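Local coordinates for protein short-chain-enoyl-CoA hydratase (Clostridium acetobutylicum, PDB 5Z7R) that catalyses the reversible hydration of crotonyl-CoA and other short-chain enoyl-CoA thioesters in butanoate metabolism, at residues Met1-Val6 / Leu33-Tyr38; Glu11-Val16 / Glu48-Ile53; Tyr38-Ile43 / Arg91-Leu96; Ala124-Arg129 / Val182-Glu187. All blocks are in the same frame, centred on the assembly; numbering follows the deposited sequence.

The crotonase fold illustrates how one sheet and the helices laid on it are tied together by contacts of quite different kinds. Contacts 1 and 3 share Tyr38 and both use helix 30-45; they meet directly in the salt bridge from Arg92 NH1 to Asp37 OD1, their centres about 12 Å apart. Contact 2 joins the strands that this helix connects, and Val49 CG1 lies 3.6 Å from Ile43 CG2 of contact 3. Contact 4 reaches the same sheet at its far end, its centre about 22 Å from that of contact 2. The side chains of Met36 in contact 1 and Leu93 in contact 3 are about 11 and 10 Å from that of the probably catalytic Glu114.

Contact 1: Met1-Val6 / Leu33-Tyr38; sequences MELNNV and LKEMDY
One face of the Tyr38 ring carries the CB of Met1, which sits 3.8 Å from the ring centroid and 15° off the ring normal, a CH-pi contact made by the first residue of the chain. The SD of Met1 reaches the same ring obliquely, 4.7 Å from its centroid, and so adds a Met-aromatic contact. In the crotonase fold of this enzyme, the pair fastens the N-terminal segment Met1-Val6, which leads into strand 6-11, onto helix 30-45. Leu3 meets the ring too, its CD2 approaching Tyr38 CD1 at a slant. The Met1 side chain is extended beyond CG and runs past Tyr38 in the opposite direction, which carries its CE on to the CG of Glu35.

Glu35 supplies the polar part of the contact. It is buried, and its chain is extended beyond CG (chi2 177°), a length that lets the carboxylate reach the backbone of Asn4 and Asn5. Its aliphatic part runs between hydrocarbon neighbours, with CB near both Leu3 CD2 and Val6 CG2. Further along the segment, Val6 CG2 packs on Met36 CE at 3.8 Å, and Met36 also touches Val89 of helix 76-95 and Ile19 of strand 14-19. At the carboxylate, two successive backbone amides converge on one oxygen: Asn4 N gives OE1 of Glu35 a weak, bent bond of 2.9 Å, while Asn5 N meets that OE1 on its syn side at 3.0 Å, 19° out of the carboxylate plane.

Contact 2: Glu11-Val16 / Glu48-Ile53; sequences EGKVAV and EVLAVI
This is a parallel strand pairing inside the main sheet, where strand 14-19 lies beside strand 51-56, and it takes in the turn and loop that lead into the two strands. Ala15 is at its centre and bonds through both its N-H and its C=O: Ala15 N donates to Ala51 O at 2.9 Å, and Ile53 N donates to Ala15 O over the same distance, this second donor lying in the carbonyl plane. Before the regular pairing begins, the carbonyl of Lys13 accepts two amides. Leu50 N reaches Lys13 O at 2.7 Å in a nearly straight bond (175° at the hydrogen), and Ala51 N adds a weak, longer one to the same oxygen. Helix 30-45 connects the two strands, making a beta-alpha-beta crossover within the crotonase fold, and its residue Ile43 touches both Val49 and Val52.

Side chains support the pairing on both faces of the sheet. Ala15 CB rests 3.9 Å from Val49 CG1, on the face covered by helix 30-45. On the other face, Val14 CG2 approaches Ile53 CD1 at 4.1 Å, and Ile53 continues onto Ala192 and Lys193 of helix 188-201. At the exposed end, Lys13 lies alongside Leu50, pointing the same way. The CD of Lys13 comes 3.6 Å from Leu50 CD1.

Contact 3: Tyr38-Ile43 / Arg91-Leu96; sequences YVIGEI and RRLELL
Helix 38-43 and helix 91-95 run nearly in the same direction, their axes 22° apart and no closer than 10.3 Å, and Ile40 and Leu93 are the residues whose CA atoms come nearest, at 6.7 Å. Ile40 points from one helix toward the other. Its CG1 meets Leu93 CD1 at 4.0 Å, the two side chains crossing at about a right angle, while its CG2 branch lies along the aliphatic part of Arg92, 3.9 Å from CG. Arg92 has CG anti to the backbone N (chi1 -171°) and stays extended to NE, which carries its guanidinium across to the other helix. There NH2 comes 3.3 Å from Gly41 CA, and Gly41 N lies over one face of the group, toward its rim. Two acids of that same helix 30-45 hold the group: NH1 pairs with Asp37 and NH2 with Glu44, in salt bridges. At the C-terminal end, Leu96 has left the helix, and its CD2 packs on Ile43 CG2 at 4.3 Å. Ile43 also packs on Leu8 of strand 6-11 and Val17 of strand 14-19, and Leu96 on Val52 of strand 51-56, so the contact lies beside the sheet, while Leu95 touches Asn215 and Arg216 of helix 204-217.

Contact 4: Ala124-Arg129 / Val182-Glu187; sequences ASSNAR and VVEPSE
Ser126 and Val182 bury the most surface in this contact, and Ala124 beside them makes a strand bond. Val182 has CG1 anti to the backbone N (chi1 -175°), and this methyl lies against the backbone of Ser126, 3.6 Å from its CA. Val182 also touches Ala170 and Leu174 of helix 170-175.

Ser126 is held by both its backbone and its side chain. Its N gives a weak hydrogen bond of 2.8 Å to Val183 O. Its OG donates to Glu184 OE2 at 2.6 Å, meeting that oxygen from above the carboxylate plane, 51° out of it. The Glu184 chain is bent at chi2 (-66°), which folds the carboxylate back over the serine although its CB starts out pointing away. Ser125 CB, for its part, comes 3.8 Å from Pro185 N, and Ser125 also touches Leu188 of helix 188-201.

The more regular pairing is at Ala124, whose O accepts Val183 N at 3.1 Å with the donor in the carbonyl plane. Ser125 CA in turn approaches Val183 O at 3.1 Å, a CA-H...O contact. From Ser125 to Ala128 the chain then makes a type I beta turn and leaves the pairing. Strand 182-183 thus adds the last, short parallel strand to strand 121-125 at one margin of the main sheet of the crotonase fold.

Contact 1: Met1-Val6 / Leu33-Tyr38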
loop_
_atom_site.group_PDB
_atom_site.type_symbol
_atom_site.label_atom_id
_atom_site.label_comp_id
_atom_site.label_asym_id
_atom_site.label_seq_id
_atom_site.Cartn_x
_atom_site.Cartn_y
_atom_site.Cartn_z
ATOM N N MET A 1 -38.200 4.982 -9.571
ATOM C CA MET A 1 -37.708 5.332 -10.938
ATOM C C MET A 1 -38.208 4.305 -11.956
ATOM O O MET A 1 -38.382 3.125 -11.631
ATOM C CB MET A 1 -36.171 5.398 -10.959
ATOM C CG MET A 1 -35.613 6.384 -11.968
ATOM S SD MET A 1 -33.899 6.055 -12.400
ATOM C CE MET A 1 -33.562 7.389 -13.563
ATOM N N GLU A 2 -38.446 4.764 -13.182
ATOM C CA GLU A 2 -38.925 3.898 -14.256
ATOM C C GLU A 2 -37.886 3.953 -15.383
ATOM O O GLU A 2 -37.328 5.011 -15.662
ATOM C CB GLU A 2 -40.341 4.316 -14.690
ATOM C CG GLU A 2 -40.965 3.458 -15.783
ATOM C CD GLU A 2 -40.792 4.066 -17.166
ATOM O OE1 GLU A 2 -40.018 3.502 -17.974
ATOM O OE2 GLU A 2 -41.412 5.120 -17.437
ATOM N N LEU A 3 -37.627 2.804 -16.011
ATOM C CA LEU A 3 -36.380 2.570 -16.757
ATOM C C LEU A 3 -36.608 2.447 -18.238
ATOM O O LEU A 3 -37.420 1.626 -18.642
ATOM C CB LEU A 3 -35.765 1.251 -16.286
ATOM C CG LEU A 3 -35.566 1.087 -14.787
ATOM C CD1 LEU A 3 -35.146 -0.338 -14.470
ATOM C CD2 LEU A 3 -34.542 2.086 -14.305
ATOM N N ASN A 4 -35.898 3.217 -19.060
ATOM C CA ASN A 4 -36.023 3.007 -20.506
ATOM C C ASN A 4 -34.709 2.909 -21.285
ATOM O O ASN A 4 -34.691 3.036 -22.507
ATOM C CB ASN A 4 -37.012 4.011 -21.129
ATOM C CG ASN A 4 -36.651 5.454 -20.846
ATOM O OD1 ASN A 4 -37.297 6.131 -20.040
ATOM N ND2 ASN A 4 -35.625 5.938 -21.520
ATOM N N ASN A 5 -33.612 2.654 -20.568
ATOM C CA ASN A 5 -32.334 2.226 -21.176
ATOM C C ASN A 5 -31.863 0.838 -20.656
ATOM O O ASN A 5 -30.998 0.187 -21.261
ATOM C CB ASN A 5 -31.242 3.297 -20.946
ATOM C CG ASN A 5 -31.417 4.537 -21.816
ATOM O OD1 ASN A 5 -32.162 4.533 -22.784
ATOM N ND2 ASN A 5 -30.705 5.598 -21.477
ATOM N N VAL A 6 -32.481 0.375 -19.570
ATOM C CA VAL A 6 -32.049 -0.812 -18.842
ATOM C C VAL A 6 -33.203 -1.696 -18.394
ATOM O O VAL A 6 -34.063 -1.255 -17.648
ATOM C CB VAL A 6 -31.305 -0.379 -17.566
ATOM C CG1 VAL A 6 -30.759 -1.594 -16.798
ATOM C CG2 VAL A 6 -30.214 0.616 -17.949
ATOM N N LEU A 33 -26.212 5.498 -17.030
ATOM C CA LEU A 33 -25.446 5.324 -15.806
ATOM C C LEU A 33 -26.328 5.499 -14.586
ATOM O O LEU A 33 -26.262 4.717 -13.612
ATOM C CB LEU A 33 -24.307 6.309 -15.760
ATOM C CG LEU A 33 -23.203 6.183 -16.812
ATOM C CD1 LEU A 33 -22.289 7.394 -16.778
ATOM C CD2 LEU A 33 -22.374 4.918 -16.617
ATOM N N LYS A 34 -27.177 6.522 -14.646
ATOM C CA LYS A 34 -28.107 6.807 -13.558
ATOM C C LYS A 34 -29.050 5.629 -13.304
ATOM O O LYS A 34 -29.198 5.169 -12.174
ATOM C CB LYS A 34 -28.888 8.087 -13.871
ATOM C CG LYS A 34 -28.087 9.376 -13.658
ATOM C CD LYS A 34 -28.712 10.289 -12.607
ATOM C CE LYS A 34 -29.987 10.956 -13.137
ATOM N NZ LYS A 34 -30.875 11.465 -12.047
ATOM N N GLU A 35 -29.667 5.125 -14.369
ATOM C CA GLU A 35 -30.540 3.959 -14.251
ATOM C C GLU A 35 -29.774 2.715 -13.736
ATOM O O GLU A 35 -30.312 1.903 -12.968
ATOM C CB GLU A 35 -31.205 3.683 -15.608
ATOM C CG GLU A 35 -32.181 4.773 -16.062
ATOM C CD GLU A 35 -32.793 4.541 -17.444
ATOM O OE1 GLU A 35 -33.290 3.417 -17.726
ATOM O OE2 GLU A 35 -32.797 5.505 -18.243
ATOM N N MET A 36 -28.508 2.585 -14.137
ATOM C CA MET A 36 -27.687 1.434 -13.739
ATOM C C MET A 36 -27.509 1.447 -12.231
ATOM O O MET A 36 -27.697 0.430 -11.538
ATOM C CB MET A 36 -26.343 1.505 -14.438
ATOM C CG MET A 36 -25.515 0.230 -14.391
ATOM S SD MET A 36 -26.304 -1.242 -15.076
ATOM C CE MET A 36 -26.810 -0.570 -16.635
ATOM N N ASP A 37 -27.214 2.632 -11.726
ATOM C CA ASP A 37 -27.027 2.833 -10.295
ATOM C C ASP A 37 -28.305 2.509 -9.533
ATOM O O ASP A 37 -28.294 1.841 -8.469
ATOM C CB ASP A 37 -26.586 4.276 -10.044
ATOM C CG ASP A 37 -26.095 4.497 -8.627
ATOM O OD1 ASP A 37 -25.261 3.715 -8.135
ATOM O OD2 ASP A 37 -26.571 5.441 -7.988
ATOM N N TYR A 38 -29.425 2.931 -10.110
ATOM C CA TYR A 38 -30.709 2.610 -9.538
ATOM C C TYR A 38 -30.922 1.084 -9.536
ATOM O O TYR A 38 -31.347 0.504 -8.493
ATOM C CB TYR A 38 -31.840 3.386 -10.250
ATOM C CG TYR A 38 -33.216 2.889 -9.868
ATOM C CD1 TYR A 38 -33.807 1.842 -10.585
ATOM C CD2 TYR A 38 -33.917 3.428 -8.777
ATOM C CE1 TYR A 38 -35.048 1.345 -10.241
ATOM C CE2 TYR A 38 -35.168 2.926 -8.420
ATOM C CZ TYR A 38 -35.730 1.884 -9.167
ATOM O OH TYR A 38 -36.969 1.344 -8.874
#

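Contact 2: Glu11-Val16 / Glu48-Ile53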
loop_
_atom_site.group_PDB
_atom_site.type_symbol
_atom_site.label_atom_id
_atom_site.label_comp_id
_atom_site.label_asym_id
_atom_site.label_seq_id
_atom_site.Cartn_x
_atom_site.Cartn_y
_atom_site.Cartn_z
ATOM N N GLU A 11 -35.002 -14.331 -12.224
ATOM C CA GLU A 11 -35.283 -15.710 -12.609
ATOM C C GLU A 11 -34.891 -16.632 -11.451
ATOM O O GLU A 11 -33.770 -17.135 -11.389
ATOM C CB GLU A 11 -34.486 -16.058 -13.883
ATOM C CG GLU A 11 -34.452 -14.938 -14.941
ATOM C CD GLU A 11 -33.528 -15.232 -16.120
ATOM O OE1 GLU A 11 -32.713 -16.180 -16.010
ATOM O OE2 GLU A 11 -33.621 -14.511 -17.154
ATOM N N GLY A 12 -35.818 -16.836 -10.523
ATOM C CA GLY A 12 -35.542 -17.620 -9.323
ATOM C C GLY A 12 -34.646 -16.843 -8.370
ATOM O O GLY A 12 -35.127 -16.052 -7.543
ATOM N N LYS A 13 -33.340 -17.056 -8.476
ATOM C CA LYS A 13 -32.404 -16.342 -7.623
ATOM C C LYS A 13 -31.361 -15.556 -8.422
ATOM O O LYS A 13 -30.401 -15.033 -7.841
ATOM C CB LYS A 13 -31.740 -17.303 -6.623
ATOM C CG LYS A 13 -32.714 -18.064 -5.720
ATOM C CD LYS A 13 -32.008 -18.852 -4.613
ATOM C CE LYS A 13 -32.749 -20.127 -4.194
ATOM N NZ LYS A 13 -33.861 -19.904 -3.221
ATOM N N VAL A 14 -31.556 -15.420 -9.733
ATOM C CA VAL A 14 -30.611 -14.631 -10.523
ATOM C C VAL A 14 -31.271 -13.485 -11.267
ATOM O O VAL A 14 -32.322 -13.640 -11.852
ATOM C CB VAL A 14 -29.713 -15.489 -11.480
ATOM C CG1 VAL A 14 -30.161 -16.927 -11.571
ATOM C CG2 VAL A 14 -29.560 -14.878 -12.869
ATOM N N ALA A 15 -30.628 -12.332 -11.269
ATOM C CA ALA A 15 -31.144 -11.209 -11.999
ATOM C C ALA A 15 -30.325 -10.977 -13.232
ATOM O O ALA A 15 -29.097 -10.954 -13.168
ATOM C CB ALA A 15 -31.129 -9.969 -11.132
ATOM N N VAL A 16 -31.007 -10.774 -14.351
ATOM C CA VAL A 16 -30.381 -10.425 -15.589
ATOM C C VAL A 16 -30.622 -8.952 -15.837
ATOM O O VAL A 16 -31.749 -8.466 -15.769
ATOM C CB VAL A 16 -30.952 -11.265 -16.750
ATOM C CG1 VAL A 16 -30.182 -11.026 -18.031
ATOM C CG2 VAL A 16 -30.933 -12.742 -16.387
ATOM N N GLU A 48 -33.488 -12.127 -2.525
ATOM C CA GLU A 48 -33.800 -13.276 -3.371
ATOM C C GLU A 48 -32.835 -13.362 -4.558
ATOM O O GLU A 48 -32.619 -14.446 -5.103
ATOM C CB GLU A 48 -35.262 -13.244 -3.837
ATOM C CG GLU A 48 -36.251 -13.753 -2.778
ATOM C CD GLU A 48 -37.720 -13.519 -3.150
ATOM O OE1 GLU A 48 -38.005 -12.977 -4.244
ATOM O OE2 GLU A 48 -38.603 -13.876 -2.337
ATOM N N VAL A 49 -32.256 -12.223 -4.942
ATOM C CA VAL A 49 -31.196 -12.163 -5.962
ATOM C C VAL A 49 -29.827 -12.497 -5.383
ATOM O O VAL A 49 -29.320 -11.773 -4.530
ATOM C CB VAL A 49 -31.067 -10.756 -6.544
ATOM C CG1 VAL A 49 -29.930 -10.717 -7.550
ATOM C CG2 VAL A 49 -32.386 -10.326 -7.167
ATOM N N LEU A 50 -29.243 -13.601 -5.836
ATOM C CA LEU A 50 -27.937 -14.051 -5.345
ATOM C C LEU A 50 -26.885 -14.053 -6.451
ATOM O O LEU A 50 -25.749 -14.426 -6.212
ATOM C CB LEU A 50 -28.047 -15.448 -4.775
ATOM C CG LEU A 50 -28.951 -15.612 -3.588
ATOM C CD1 LEU A 50 -29.101 -17.095 -3.316
ATOM C CD2 LEU A 50 -28.416 -14.911 -2.364
ATOM N N ALA A 51 -27.255 -13.683 -7.665
ATOM C CA ALA A 51 -26.260 -13.451 -8.679
ATOM C C ALA A 51 -26.833 -12.569 -9.766
ATOM O O ALA A 51 -28.048 -12.377 -9.857
ATOM C CB ALA A 51 -25.733 -14.763 -9.244
ATOM N N VAL A 52 -25.954 -11.987 -10.560
ATOM C CA VAL A 52 -26.353 -11.043 -11.573
ATOM C C VAL A 52 -25.640 -11.370 -12.866
ATOM O O VAL A 52 -24.471 -11.756 -12.849
ATOM C CB VAL A 52 -25.983 -9.598 -11.145
ATOM C CG1 VAL A 52 -26.187 -8.607 -12.274
ATOM C CG2 VAL A 52 -26.758 -9.205 -9.919
ATOM N N ILE A 53 -26.344 -11.208 -13.976
ATOM C CA ILE A 53 -25.781 -11.325 -15.272
ATOM C C ILE A 53 -26.047 -10.022 -15.956
ATOM O O ILE A 53 -27.156 -9.532 -15.992
ATOM C CB ILE A 53 -26.457 -12.430 -16.092
ATOM C CG1 ILE A 53 -26.364 -13.770 -15.358
ATOM C CG2 ILE A 53 -25.859 -12.530 -17.499
ATOM C CD1 ILE A 53 -27.080 -14.880 -16.096
#

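Contact 3: Tyr38-Ile43 / Arg91-Leu96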
loop_
_atom_site.group_PDB
_atom_site.type_symbol
_atom_site.label_atom_id
_atom_site.label_comp_id
_atom_site.label_asym_id
_atom_site.label_seq_id
_atom_site.Cartn_x
_atom_site.Cartn_y
_atom_site.Cartn_z
ATOM N N TYR A 38 -29.425 2.931 -10.110
ATOM C CA TYR A 38 -30.709 2.610 -9.538
ATOM C C TYR A 38 -30.922 1.084 -9.536
ATOM O O TYR A 38 -31.347 0.504 -8.493
ATOM C CB TYR A 38 -31.840 3.386 -10.250
ATOM C CG TYR A 38 -33.216 2.889 -9.868
ATOM C CD1 TYR A 38 -33.807 1.842 -10.585
ATOM C CD2 TYR A 38 -33.917 3.428 -8.777
ATOM C CE1 TYR A 38 -35.048 1.345 -10.241
ATOM C CE2 TYR A 38 -35.168 2.926 -8.420
ATOM C CZ TYR A 38 -35.730 1.884 -9.167
ATOM O OH TYR A 38 -36.969 1.344 -8.874
ATOM N N VAL A 39 -30.613 0.407 -10.654
ATOM C CA VAL A 39 -30.921 -1.038 -10.681
ATOM C C VAL A 39 -29.948 -1.738 -9.775
ATOM O O VAL A 39 -30.341 -2.680 -9.074
ATOM C CB VAL A 39 -31.089 -1.730 -12.089
ATOM C CG1 VAL A 39 -31.205 -0.733 -13.238
ATOM C CG2 VAL A 39 -30.036 -2.796 -12.388
ATOM N N ILE A 40 -28.697 -1.261 -9.735
ATOM C CA ILE A 40 -27.748 -1.863 -8.813
ATOM C C ILE A 40 -28.312 -1.747 -7.408
ATOM O O ILE A 40 -28.399 -2.755 -6.693
ATOM C CB ILE A 40 -26.340 -1.239 -8.878
ATOM C CG1 ILE A 40 -25.678 -1.541 -10.224
ATOM C CG2 ILE A 40 -25.466 -1.783 -7.745
ATOM C CD1 ILE A 40 -24.698 -0.491 -10.683
ATOM N N GLY A 41 -28.757 -0.551 -7.027
ATOM C CA GLY A 41 -29.334 -0.365 -5.687
ATOM C C GLY A 41 -30.557 -1.234 -5.456
ATOM O O GLY A 41 -30.789 -1.767 -4.336
ATOM N N GLU A 42 -31.349 -1.376 -6.512
ATOM C CA GLU A 42 -32.474 -2.322 -6.500
ATOM C C GLU A 42 -32.000 -3.758 -6.262
ATOM O O GLU A 42 -32.568 -4.461 -5.442
ATOM C CB GLU A 42 -33.251 -2.223 -7.824
ATOM C CG GLU A 42 -34.742 -2.505 -7.742
ATOM C CD GLU A 42 -35.536 -1.491 -6.933
ATOM O OE1 GLU A 42 -35.156 -0.299 -6.897
ATOM O OE2 GLU A 42 -36.556 -1.918 -6.341
ATOM N N ILE A 43 -30.939 -4.205 -6.936
ATOM C CA ILE A 43 -30.455 -5.581 -6.687
ATOM C C ILE A 43 -29.861 -5.684 -5.289
ATOM O O ILE A 43 -30.010 -6.709 -4.608
ATOM C CB ILE A 43 -29.444 -6.024 -7.743
ATOM C CG1 ILE A 43 -30.159 -6.192 -9.084
ATOM C CG2 ILE A 43 -28.727 -7.318 -7.322
ATOM C CD1 ILE A 43 -29.299 -5.883 -10.291
ATOM N N ARG A 91 -17.785 1.178 -9.722
ATOM C CA ARG A 91 -17.210 0.692 -8.471
ATOM C C ARG A 91 -18.264 0.054 -7.605
ATOM O O ARG A 91 -17.969 -0.904 -6.871
ATOM C CB ARG A 91 -16.555 1.838 -7.699
ATOM C CG ARG A 91 -15.952 1.425 -6.384
ATOM C CD ARG A 91 -14.857 0.387 -6.631
ATOM N NE ARG A 91 -13.997 0.269 -5.466
ATOM C CZ ARG A 91 -13.437 -0.859 -5.027
ATOM N NH1 ARG A 91 -12.686 -0.818 -3.922
ATOM N NH2 ARG A 91 -13.591 -2.006 -5.668
ATOM N N ARG A 92 -19.495 0.568 -7.682
ATOM C CA ARG A 92 -20.589 0.020 -6.876
ATOM C C ARG A 92 -20.950 -1.380 -7.366
ATOM O O ARG A 92 -21.252 -2.279 -6.559
ATOM C CB ARG A 92 -21.819 0.919 -6.958
ATOM C CG ARG A 92 -22.941 0.536 -5.984
ATOM C CD ARG A 92 -24.059 1.554 -6.111
ATOM N NE ARG A 92 -25.204 1.331 -5.224
ATOM C CZ ARG A 92 -26.246 2.157 -5.180
ATOM N NH1 ARG A 92 -26.271 3.223 -5.971
ATOM N NH2 ARG A 92 -27.264 1.907 -4.379
ATOM N N LEU A 93 -20.909 -1.539 -8.683
ATOM C CA LEU A 93 -21.101 -2.824 -9.318
ATOM C C LEU A 93 -19.997 -3.827 -8.909
ATOM O O LEU A 93 -20.287 -5.000 -8.563
ATOM C CB LEU A 93 -21.115 -2.651 -10.834
ATOM C CG LEU A 93 -21.522 -3.883 -11.637
ATOM C CD1 LEU A 93 -23.011 -4.177 -11.474
ATOM C CD2 LEU A 93 -21.234 -3.692 -13.108
ATOM N N GLU A 94 -18.749 -3.350 -8.911
ATOM C CA GLU A 94 -17.591 -4.203 -8.574
ATOM C C GLU A 94 -17.713 -4.709 -7.166
ATOM O O GLU A 94 -17.428 -5.880 -6.901
ATOM C CB GLU A 94 -16.303 -3.398 -8.759
ATOM C CG GLU A 94 -15.002 -4.111 -8.484
ATOM C CD GLU A 94 -13.882 -3.284 -8.976
ATOM O OE1 GLU A 94 -13.316 -3.661 -10.005
ATOM O OE2 GLU A 94 -13.634 -2.181 -8.411
ATOM N N LEU A 95 -18.206 -3.858 -6.259
ATOM C CA LEU A 95 -18.270 -4.219 -4.830
ATOM C C LEU A 95 -19.564 -4.894 -4.449
ATOM O O LEU A 95 -19.671 -5.472 -3.343
ATOM C CB LEU A 95 -18.097 -2.956 -3.958
ATOM C CG LEU A 95 -16.687 -2.377 -3.973
ATOM C CD1 LEU A 95 -16.631 -0.975 -3.380
ATOM C CD2 LEU A 95 -15.743 -3.331 -3.220
ATOM N N LEU A 96 -20.568 -4.782 -5.326
ATOM C CA LEU A 96 -21.884 -5.384 -5.078
ATOM C C LEU A 96 -21.748 -6.750 -4.446
ATOM O O LEU A 96 -21.071 -7.626 -4.975
ATOM C CB LEU A 96 -22.645 -5.510 -6.409
ATOM C CG LEU A 96 -23.970 -6.275 -6.399
ATOM C CD1 LEU A 96 -24.866 -5.738 -5.296
ATOM C CD2 LEU A 96 -24.649 -6.159 -7.756
#

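Contact 4: Ala124-Arg129 / Val182-Glu187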
loop_
_atom_site.group_PDB
_atom_site.type_symbol
_atom_site.label_atom_id
_atom_site.label_comp_id
_atom_site.label_asym_id
_atom_site.label_seq_id
_atom_site.Cartn_x
_atom_site.Cartn_y
_atom_site.Cartn_z
ATOM N N ALA A 124 -17.553 -14.255 -23.008
ATOM C CA ALA A 124 -17.809 -13.543 -24.245
ATOM C C ALA A 124 -18.304 -14.496 -25.304
ATOM O O ALA A 124 -18.092 -15.711 -25.175
ATOM C CB ALA A 124 -16.557 -12.860 -24.725
ATOM N N SER A 125 -18.940 -13.935 -26.342
ATOM C CA SER A 125 -19.312 -14.691 -27.544
ATOM C C SER A 125 -18.309 -14.417 -28.655
ATOM O O SER A 125 -17.716 -13.340 -28.728
ATOM C CB SER A 125 -20.770 -14.440 -27.998
ATOM O OG SER A 125 -21.030 -13.084 -28.312
ATOM N N SER A 126 -18.101 -15.410 -29.516
ATOM C CA SER A 126 -16.937 -15.393 -30.410
ATOM C C SER A 126 -16.903 -14.153 -31.294
ATOM O O SER A 126 -15.868 -13.818 -31.847
ATOM C CB SER A 126 -16.849 -16.695 -31.245
ATOM O OG SER A 126 -17.951 -16.828 -32.139
ATOM N N ASN A 127 -18.048 -13.494 -31.434
ATOM C CA ASN A 127 -18.158 -12.213 -32.145
ATOM C C ASN A 127 -17.692 -10.990 -31.351
ATOM O O ASN A 127 -17.394 -9.970 -31.949
ATOM C CB ASN A 127 -19.593 -11.984 -32.649
ATOM C CG ASN A 127 -20.597 -11.730 -31.528
ATOM O OD1 ASN A 127 -21.343 -10.742 -31.568
ATOM N ND2 ASN A 127 -20.638 -12.613 -30.535
ATOM N N ALA A 128 -17.604 -11.090 -30.025
ATOM C CA ALA A 128 -17.250 -9.913 -29.218
ATOM C C ALA A 128 -15.930 -9.303 -29.646
ATOM O O ALA A 128 -15.083 -9.971 -30.213
ATOM C CB ALA A 128 -17.253 -10.231 -27.730
ATOM N N ARG A 129 -15.815 -7.995 -29.430
ATOM C CA ARG A 129 -14.553 -7.254 -29.550
ATOM C C ARG A 129 -14.324 -6.382 -28.312
ATOM O O ARG A 129 -15.272 -5.900 -27.703
ATOM C CB ARG A 129 -14.570 -6.361 -30.780
ATOM C CG ARG A 129 -14.841 -7.107 -32.063
ATOM C CD ARG A 129 -14.378 -6.279 -33.237
ATOM N NE ARG A 129 -14.081 -7.111 -34.401
ATOM C CZ ARG A 129 -13.007 -6.966 -35.172
ATOM N NH1 ARG A 129 -12.846 -7.764 -36.215
ATOM N NH2 ARG A 129 -12.083 -6.038 -34.903
ATOM N N VAL A 182 -14.824 -18.195 -24.087
ATOM C CA VAL A 182 -15.471 -17.800 -25.333
ATOM C C VAL A 182 -16.393 -18.962 -25.719
ATOM O O VAL A 182 -16.029 -20.118 -25.542
ATOM C CB VAL A 182 -14.436 -17.415 -26.394
ATOM C CG1 VAL A 182 -15.094 -16.894 -27.665
ATOM C CG2 VAL A 182 -13.524 -16.349 -25.813
ATOM N N VAL A 183 -17.623 -18.621 -26.102
ATOM C CA VAL A 183 -18.646 -19.541 -26.628
ATOM C C VAL A 183 -19.228 -18.852 -27.848
ATOM O O VAL A 183 -18.842 -17.719 -28.152
ATOM C CB VAL A 183 -19.790 -19.827 -25.645
ATOM C CG1 VAL A 183 -19.294 -20.538 -24.392
ATOM C CG2 VAL A 183 -20.527 -18.563 -25.264
ATOM N N GLU A 184 -20.120 -19.533 -28.568
ATOM C CA GLU A 184 -20.772 -18.933 -29.734
ATOM C C GLU A 184 -21.967 -18.144 -29.249
ATOM O O GLU A 184 -22.490 -18.423 -28.167
ATOM C CB GLU A 184 -21.201 -20.013 -30.739
ATOM C CG GLU A 184 -20.026 -20.655 -31.491
ATOM C CD GLU A 184 -19.296 -19.695 -32.428
ATOM O OE1 GLU A 184 -19.898 -19.216 -33.432
ATOM O OE2 GLU A 184 -18.097 -19.431 -32.168
ATOM N N PRO A 185 -22.423 -17.155 -30.031
ATOM C CA PRO A 185 -23.638 -16.425 -29.632
ATOM C C PRO A 185 -24.706 -17.328 -29.041
ATOM O O PRO A 185 -25.115 -17.132 -27.887
ATOM C CB PRO A 185 -24.095 -15.820 -30.935
ATOM C CG PRO A 185 -22.799 -15.516 -31.630
ATOM C CD PRO A 185 -21.903 -16.677 -31.317
ATOM N N SER A 186 -25.098 -18.369 -29.761
ATOM C CA SER A 186 -26.201 -19.177 -29.314
ATOM C C SER A 186 -26.024 -19.781 -27.918
ATOM O O SER A 186 -27.031 -20.058 -27.251
ATOM C CB SER A 186 -26.477 -20.297 -30.334
ATOM O OG SER A 186 -27.475 -21.170 -29.835
ATOM N N GLU A 187 -24.773 -20.022 -27.489
ATOM C CA GLU A 187 -24.479 -20.597 -26.171
ATOM C C GLU A 187 -24.322 -19.557 -25.008
ATOM O O GLU A 187 -24.406 -19.918 -23.835
ATOM C CB GLU A 187 -23.195 -21.422 -26.252
ATOM C CG GLU A 187 -23.193 -22.527 -27.306
ATOM C CD GLU A 187 -21.887 -23.341 -27.329
ATOM O OE1 GLU A 187 -20.791 -22.797 -27.048
ATOM O OE2 GLU A 187 -21.948 -24.541 -27.657
#